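Local coordinates for protein CalG4 (Micromonospora echinospora, PDB 3IA7) that belongs to the GT-B structural superfamily, with two domains built on parallel beta sheets, and binds calcium ions at sites in the crystal, at residues P222-P227 with P260-M265; A251-F256 with P281-H286; A93-L98 with G170-D175. All blocks are in the same frame, centred on the assembly; numbering follows the deposited sequence.

Interaction 1: residues P222-P227 with P260-M265. With CA (calcium ion), chain E.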
# COMPACT_ATOMS: atom_id res chain seq x y z
N PRO A 222 11.67 -2.93 -3.37
CA PRO A 222 12.04 -4.04 -4.25
C PRO A 222 10.96 -4.31 -5.28
O PRO A 222 9.98 -5.03 -5.00
CB PRO A 222 12.20 -5.24 -3.28
CG PRO A 222 12.23 -4.65 -1.89
CD PRO A 222 11.49 -3.35 -1.97
N GLY A 223 11.10 -3.73 -6.48
CA GLY A 223 10.07 -3.87 -7.51
C GLY A 223 10.39 -4.90 -8.58
O GLY A 223 11.51 -4.95 -9.10
N TRP A 224 9.40 -5.71 -8.93
CA TRP A 224 9.53 -6.68 -10.01
C TRP A 224 9.63 -5.93 -11.37
O TRP A 224 8.94 -4.93 -11.56
CB TRP A 224 8.31 -7.60 -9.98
CG TRP A 224 8.25 -8.62 -11.06
CD1 TRP A 224 8.66 -9.94 -10.99
CD2 TRP A 224 7.75 -8.43 -12.39
NE1 TRP A 224 8.42 -10.58 -12.20
CE2 TRP A 224 7.89 -9.67 -13.08
CE3 TRP A 224 7.22 -7.33 -13.08
CZ2 TRP A 224 7.48 -9.84 -14.40
CZ3 TRP A 224 6.83 -7.50 -14.40
CH2 TRP A 224 6.97 -8.75 -15.04
N GLN A 225 10.48 -6.41 -12.28
CA GLN A 225 10.60 -5.87 -13.64
C GLN A 225 10.39 -7.00 -14.69
O GLN A 225 10.75 -8.16 -14.43
CB GLN A 225 11.98 -5.19 -13.85
CG GLN A 225 12.39 -4.07 -12.83
CD GLN A 225 11.57 -2.74 -13.01
OE1 GLN A 225 10.88 -2.56 -14.01
NE2 GLN A 225 11.65 -1.84 -12.03
N PRO A 226 9.85 -6.68 -15.88
CA PRO A 226 9.62 -7.69 -16.90
C PRO A 226 10.98 -8.12 -17.51
O PRO A 226 11.97 -7.38 -17.34
CB PRO A 226 8.73 -6.95 -17.94
CG PRO A 226 9.10 -5.52 -17.80
CD PRO A 226 9.42 -5.34 -16.32
N PRO A 227 11.03 -9.28 -18.19
CA PRO A 227 12.28 -9.78 -18.77
C PRO A 227 12.75 -9.03 -20.03
O PRO A 227 13.93 -9.10 -20.34
CB PRO A 227 11.97 -11.24 -19.11
CG PRO A 227 10.50 -11.22 -19.41
CD PRO A 227 9.93 -10.23 -18.40
N PRO A 260 5.39 -15.44 -26.92
CA PRO A 260 6.24 -14.40 -26.35
C PRO A 260 5.77 -13.89 -24.98
O PRO A 260 6.41 -13.07 -24.39
CB PRO A 260 6.12 -13.24 -27.35
CG PRO A 260 5.59 -13.91 -28.61
CD PRO A 260 4.64 -14.92 -28.08
N TRP A 261 4.65 -14.37 -24.49
CA TRP A 261 4.15 -13.85 -23.21
C TRP A 261 5.07 -14.19 -22.07
O TRP A 261 5.76 -15.19 -22.10
CB TRP A 261 2.77 -14.38 -22.89
CG TRP A 261 1.66 -13.78 -23.73
CD1 TRP A 261 1.27 -14.18 -24.97
CD2 TRP A 261 0.77 -12.73 -23.35
NE1 TRP A 261 0.21 -13.42 -25.40
CE2 TRP A 261 -0.12 -12.52 -24.42
CE3 TRP A 261 0.65 -11.93 -22.19
CZ2 TRP A 261 -1.13 -11.57 -24.38
CZ3 TRP A 261 -0.35 -10.95 -22.16
CH2 TRP A 261 -1.24 -10.80 -23.23
N HIS A 262 5.05 -13.33 -21.06
CA HIS A 262 5.65 -13.66 -19.76
C HIS A 262 4.54 -13.67 -18.74
O HIS A 262 3.82 -12.65 -18.56
CB HIS A 262 6.74 -12.68 -19.35
CG HIS A 262 7.41 -13.07 -18.05
ND1 HIS A 262 8.45 -13.98 -18.00
CD2 HIS A 262 7.15 -12.73 -16.77
CE1 HIS A 262 8.83 -14.14 -16.74
NE2 HIS A 262 8.05 -13.41 -15.98
N VAL A 263 4.40 -14.81 -18.05
CA VAL A 263 3.23 -15.01 -17.15
C VAL A 263 3.70 -15.02 -15.69
O VAL A 263 4.63 -15.78 -15.32
CB VAL A 263 2.46 -16.33 -17.51
CG1 VAL A 263 1.26 -16.57 -16.51
CG2 VAL A 263 1.97 -16.28 -19.00
N VAL A 264 3.06 -14.19 -14.87
CA VAL A 264 3.31 -14.21 -13.42
C VAL A 264 2.07 -14.75 -12.72
O VAL A 264 0.98 -14.18 -12.87
CB VAL A 264 3.65 -12.81 -12.86
CG1 VAL A 264 3.89 -12.90 -11.33
CG2 VAL A 264 4.83 -12.20 -13.61
N MSE A 265 2.25 -15.87 -12.01
CA MSE A 265 1.12 -16.50 -11.34
C MSE A 265 1.29 -16.34 -9.85
O MSE A 265 2.31 -16.76 -9.28
CB MSE A 265 0.94 -17.97 -11.74
CG MSE A 265 1.15 -18.20 -13.27
SE MSE A 265 0.36 -19.85 -13.83
CE MSE A 265 1.73 -21.02 -12.95
CA CA E . 9.61 -0.82 -14.96
O HOH W 1 9.11 0.53 -16.77
O HOH W 2 10.63 -1.85 -16.81

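Interaction 2: residues A251-F256 with P281-H286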
# COMPACT_ATOMS: atom_id res chain seq x y z
N ALA A 251 -2.60 -25.38 -16.35
CA ALA A 251 -3.29 -25.05 -17.61
C ALA A 251 -2.91 -23.69 -18.14
O ALA A 251 -2.71 -23.54 -19.33
CB ALA A 251 -4.79 -25.13 -17.45
N CYS A 252 -2.80 -22.70 -17.23
CA CYS A 252 -2.36 -21.33 -17.58
C CYS A 252 -0.94 -21.34 -18.08
O CYS A 252 -0.64 -20.70 -19.08
CB CYS A 252 -2.49 -20.37 -16.36
SG CYS A 252 -4.19 -19.91 -16.01
N ALA A 253 -0.07 -22.11 -17.40
CA ALA A 253 1.32 -22.21 -17.80
C ALA A 253 1.40 -22.83 -19.18
O ALA A 253 2.11 -22.32 -20.07
CB ALA A 253 2.14 -23.08 -16.77
N GLN A 254 0.67 -23.94 -19.35
CA GLN A 254 0.59 -24.65 -20.65
C GLN A 254 0.12 -23.72 -21.78
O GLN A 254 0.70 -23.70 -22.86
CB GLN A 254 -0.28 -25.93 -20.55
CG GLN A 254 0.40 -27.07 -19.73
CD GLN A 254 -0.57 -28.12 -19.06
OE1 GLN A 254 -1.81 -28.07 -19.19
NE2 GLN A 254 0.03 -29.06 -18.34
N ALA A 255 -0.90 -22.91 -21.49
CA ALA A 255 -1.46 -21.97 -22.46
C ALA A 255 -0.43 -21.01 -23.10
O ALA A 255 -0.49 -20.74 -24.28
CB ALA A 255 -2.62 -21.18 -21.83
N PHE A 256 0.54 -20.54 -22.33
CA PHE A 256 1.49 -19.54 -22.83
C PHE A 256 2.94 -20.04 -23.08
O PHE A 256 3.82 -19.26 -23.47
CB PHE A 256 1.46 -18.26 -21.95
CG PHE A 256 0.09 -17.60 -21.89
CD1 PHE A 256 -0.30 -16.68 -22.88
CD2 PHE A 256 -0.83 -17.98 -20.90
CE1 PHE A 256 -1.59 -16.12 -22.86
CE2 PHE A 256 -2.13 -17.44 -20.88
CZ PHE A 256 -2.49 -16.50 -21.85
N PRO A 281 9.96 -21.66 -19.17
CA PRO A 281 10.86 -20.58 -18.73
C PRO A 281 10.23 -19.16 -18.71
O PRO A 281 10.75 -18.29 -18.06
CB PRO A 281 12.03 -20.64 -19.72
CG PRO A 281 11.48 -21.34 -20.94
CD PRO A 281 10.39 -22.28 -20.44
N ASN A 282 9.11 -18.97 -19.40
CA ASN A 282 8.43 -17.66 -19.45
C ASN A 282 7.24 -17.61 -18.50
O ASN A 282 6.37 -16.71 -18.58
CB ASN A 282 7.99 -17.35 -20.89
CG ASN A 282 7.01 -18.37 -21.42
OD1 ASN A 282 7.14 -19.55 -21.11
ND2 ASN A 282 6.05 -17.92 -22.26
N VAL A 283 7.21 -18.54 -17.55
CA VAL A 283 6.14 -18.55 -16.53
C VAL A 283 6.78 -18.66 -15.14
O VAL A 283 7.62 -19.53 -14.92
CB VAL A 283 5.19 -19.75 -16.78
CG1 VAL A 283 4.04 -19.77 -15.78
CG2 VAL A 283 4.65 -19.68 -18.19
N GLU A 284 6.38 -17.78 -14.22
CA GLU A 284 6.88 -17.84 -12.86
C GLU A 284 5.72 -17.91 -11.87
O GLU A 284 4.67 -17.26 -12.05
CB GLU A 284 7.78 -16.66 -12.58
CG GLU A 284 7.15 -15.28 -12.79
CD GLU A 284 8.20 -14.18 -12.53
OE1 GLU A 284 8.82 -14.24 -11.46
OE2 GLU A 284 8.42 -13.28 -13.39
N ALA A 285 5.89 -18.69 -10.83
CA ALA A 285 4.83 -18.82 -9.84
C ALA A 285 5.34 -18.45 -8.45
O ALA A 285 6.45 -18.84 -8.08
CB ALA A 285 4.26 -20.25 -9.88
N HIS A 286 4.53 -17.71 -7.69
CA HIS A 286 4.93 -17.22 -6.37
C HIS A 286 3.71 -17.33 -5.49
O HIS A 286 2.60 -17.07 -5.96
CB HIS A 286 5.25 -15.73 -6.45
CG HIS A 286 6.38 -15.40 -7.35
ND1 HIS A 286 7.68 -15.35 -6.92
CD2 HIS A 286 6.41 -15.11 -8.68
CE1 HIS A 286 8.47 -15.06 -7.95
NE2 HIS A 286 7.71 -14.90 -9.02

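Interaction 3: residues A93-L98 with G170-D175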
# COMPACT_ATOMS: atom_id res chain seq x y z
N ALA A 93 -19.49 -7.33 22.34
CA ALA A 93 -18.07 -7.08 22.67
C ALA A 93 -17.81 -5.59 22.82
O ALA A 93 -17.08 -5.19 23.70
CB ALA A 93 -17.15 -7.58 21.57
N ALA A 94 -18.35 -4.80 21.90
CA ALA A 94 -18.16 -3.34 21.90
C ALA A 94 -18.81 -2.71 23.14
O ALA A 94 -18.19 -1.88 23.80
CB ALA A 94 -18.78 -2.74 20.68
N GLU A 95 -20.02 -3.14 23.47
CA GLU A 95 -20.70 -2.62 24.69
C GLU A 95 -19.97 -2.97 25.98
O GLU A 95 -19.77 -2.11 26.85
CB GLU A 95 -22.13 -3.10 24.73
CG GLU A 95 -22.96 -2.46 23.58
CD GLU A 95 -24.46 -2.64 23.79
OE1 GLU A 95 -24.89 -2.74 24.94
OE2 GLU A 95 -25.23 -2.60 22.84
N GLU A 96 -19.53 -4.22 26.08
CA GLU A 96 -18.79 -4.68 27.26
C GLU A 96 -17.49 -3.87 27.39
O GLU A 96 -17.17 -3.39 28.48
CB GLU A 96 -18.53 -6.19 27.16
CG GLU A 96 -17.84 -6.84 28.39
CD GLU A 96 -16.42 -6.36 28.60
OE1 GLU A 96 -15.59 -6.40 27.66
OE2 GLU A 96 -16.12 -5.91 29.74
N ALA A 97 -16.75 -3.71 26.30
CA ALA A 97 -15.47 -3.01 26.30
C ALA A 97 -15.54 -1.50 26.55
O ALA A 97 -14.69 -0.97 27.25
CB ALA A 97 -14.68 -3.27 25.03
N LEU A 98 -16.52 -0.84 25.98
CA LEU A 98 -16.63 0.60 26.15
C LEU A 98 -17.43 0.96 27.42
O LEU A 98 -17.18 1.99 28.07
CB LEU A 98 -17.23 1.24 24.90
CG LEU A 98 -16.33 1.45 23.68
CD1 LEU A 98 -15.31 2.50 23.90
CD2 LEU A 98 -15.61 0.15 23.19
N GLY A 170 -36.27 -4.20 19.57
CA GLY A 170 -37.09 -3.71 20.67
C GLY A 170 -36.28 -3.44 21.93
O GLY A 170 -36.59 -2.51 22.68
N LYS A 171 -35.24 -4.26 22.16
CA LYS A 171 -34.33 -4.04 23.28
C LYS A 171 -33.53 -2.73 23.19
O LYS A 171 -32.98 -2.29 24.19
CB LYS A 171 -33.36 -5.23 23.43
CG LYS A 171 -34.04 -6.44 24.02
CD LYS A 171 -33.12 -7.65 23.99
CE LYS A 171 -33.85 -8.87 24.54
NZ LYS A 171 -32.93 -10.08 24.63
N TYR A 172 -33.49 -2.13 22.01
CA TYR A 172 -32.80 -0.87 21.75
C TYR A 172 -33.78 0.29 21.49
O TYR A 172 -33.39 1.37 21.02
CB TYR A 172 -31.81 -1.03 20.59
CG TYR A 172 -30.59 -1.83 20.98
CD1 TYR A 172 -29.41 -1.18 21.36
CD2 TYR A 172 -30.64 -3.23 21.09
CE1 TYR A 172 -28.27 -1.91 21.78
CE2 TYR A 172 -29.51 -3.96 21.52
CZ TYR A 172 -28.33 -3.27 21.86
OH TYR A 172 -27.20 -3.96 22.28
N GLY A 173 -35.05 0.04 21.79
CA GLY A 173 -36.11 1.03 21.69
C GLY A 173 -36.51 1.27 20.23
O GLY A 173 -37.12 2.29 19.95
N VAL A 174 -36.20 0.31 19.34
CA VAL A 174 -36.55 0.38 17.91
C VAL A 174 -37.80 -0.46 17.59
O VAL A 174 -37.78 -1.68 17.73
CB VAL A 174 -35.35 -0.05 17.02
CG1 VAL A 174 -35.76 -0.14 15.53
CG2 VAL A 174 -34.24 0.96 17.16
N ASP A 175 -38.90 0.18 17.20
CA ASP A 175 -40.06 -0.58 16.75
C ASP A 175 -40.31 -0.45 15.23
O ASP A 175 -41.36 -0.82 14.75
CB ASP A 175 -41.30 -0.22 17.57
CG ASP A 175 -41.84 1.18 17.24
OD1 ASP A 175 -41.11 2.01 16.66
OD2 ASP A 175 -43.02 1.46 17.58

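Interaction 1: residues P222-P227 with P260-M265
P227 lies over one face of the H262 imidazole: its CD sits 4.0 Å from the centroid of the H262 ring and 17° off the ring normal, which meets the geometry of a CH-pi contact. CG of P227 reaches the same ring near ND1. H262 in turn brings CD2 to the rim of the W224 indole, near the indole plane and 3.8 Å from CZ2 of W224. The ring planes are inclined at 36°, an oblique pairing. Beside it, CG2 of V264 rests 3.6 Å from CZ2 of W224. With CG of W224 anti to its own N (chi1 178°), the benzo ring extends to the strand.

No hydrogen bond links 222-227 and 260-265 directly; polar contacts run through a third residue. W224 NE1 and H262 NE2 both hydrogen-bond to OE2 of E284, so one carboxylate oxygen joins the two segments and helps hold both rings in place.

Metal binding involves Q225, whose OE1 lies 2.4 Å from the calcium ion; H297 and, from the second subunit, L42 and E46 also bind it, together with two waters, so the site bridges the dimer.

The loop 222-227 precedes strand 233-237 and packs W224 against V233, while strand 262-266 runs between 233-237 and 283-286 in the C-terminal parallel sheet.

Interaction 2: residues A251-F256 with P281-H286
A253 and V283 meet through methyl groups, CB of A253 lying 3.9 Å from CG1 of V283, at the point where helix and strand come nearest: their CA atoms are 6.2 Å apart. The small alanine side chain permits this close approach. CG2 of V283 is turned toward the backbone O of A253, so both branches of the valine lie against A253.

The other direct contact is polar. ND2 of N282 donates to the backbone O of F256 at 2.9 Å, with an N-H...O angle of 161°. The acceptor lies in the amide plane of N282, but the donor stands 43° out of the F256 carbonyl plane and therefore misses the lone-pair direction. CG of N282 sits between its own N and carbonyl carbon (chi1 61°), which swings the amide back to F256 O.

Further out, ND2 of N282 also donates to the O of W261, and F256 O accepts from OG1 of T259, tying F256 to the residues that follow it. The F256 ring leads away from 281-286 and meets W261 edge-to-face. Helix 246-256 thus packs on strand 283-286, an outermost strand of the parallel C-terminal sheet, in the alpha/beta layering of a GT-B domain. Within 281-286, H286 NE2 donates to E284 OE1 at 2.8 Å.

Apolar packing seats the helix on the strand, while the amide of N282, shared between two backbone carbonyls, adds a directional tie between F256, W261 and the start of 281-286.

Interaction 3: residues A93-L98 with G170-D175
E95 sets the end of its carboxylate against the hydroxyl rim of the Y172 ring, joining helix 75-98 to the turn that closes helix 159-170. That turn is a Schellman motif: G173, at phi 76°, is its C-prime residue, with G173 N bonded to G170 O at 3.1 Å and V174 N bonded to the O of L169. Y172 occupies the third position of the accompanying type I beta turn from G170 to G173, and its ring projects toward helix 75-98.

The two side chains approach from opposite directions and bridge backbones whose nearest CA atoms, those of E95 and Y172, are 12.6 Å apart. Extension beyond CG (chi2 -166°) carries the E95 carboxylate across its share of that gap. The carboxylate plane stands 80° from the ring plane, while OE2 itself remains near the plane of the ring.

R122 of helix 113-123 holds both partners: it forms a salt bridge with OE1 of E95 and a cation-pi contact with Y172. The two carboxylate oxygens are thus divided between arginine and phenol, and the positive charge probably steadies the carboxylate at this partly exposed surface. L119 packs on E95 and L118 on Y172, so helix 113-123 packs against both side chains as well as supplying R122.

The hydroxyl of Y172 is the donor, its OH lying 2.5 Å from OE2 of E95, a very short hydrogen bond.

How the interactions relate
Interactions 1 and 2 adjoin in the C-terminal domain, their centres 11 Å apart, and their segments interleave along the chain. Two bonds join them across neighbouring strands: H262 NE2 to E284 OE2 at 2.6 Å and W261 O to N282 ND2 at 2.7 Å. V263 also packs on F256, its CG2 lying 3.6 Å from CB of F256. Interaction 1 connects this assembly of strands to the intersubunit calcium site through the loop bearing Q225. Interaction 3 lies on the opposite side of the chain's centre, about 37 Å from interaction 1 and about 35 Å from interaction 2 between nearest atoms, and makes no contact with either.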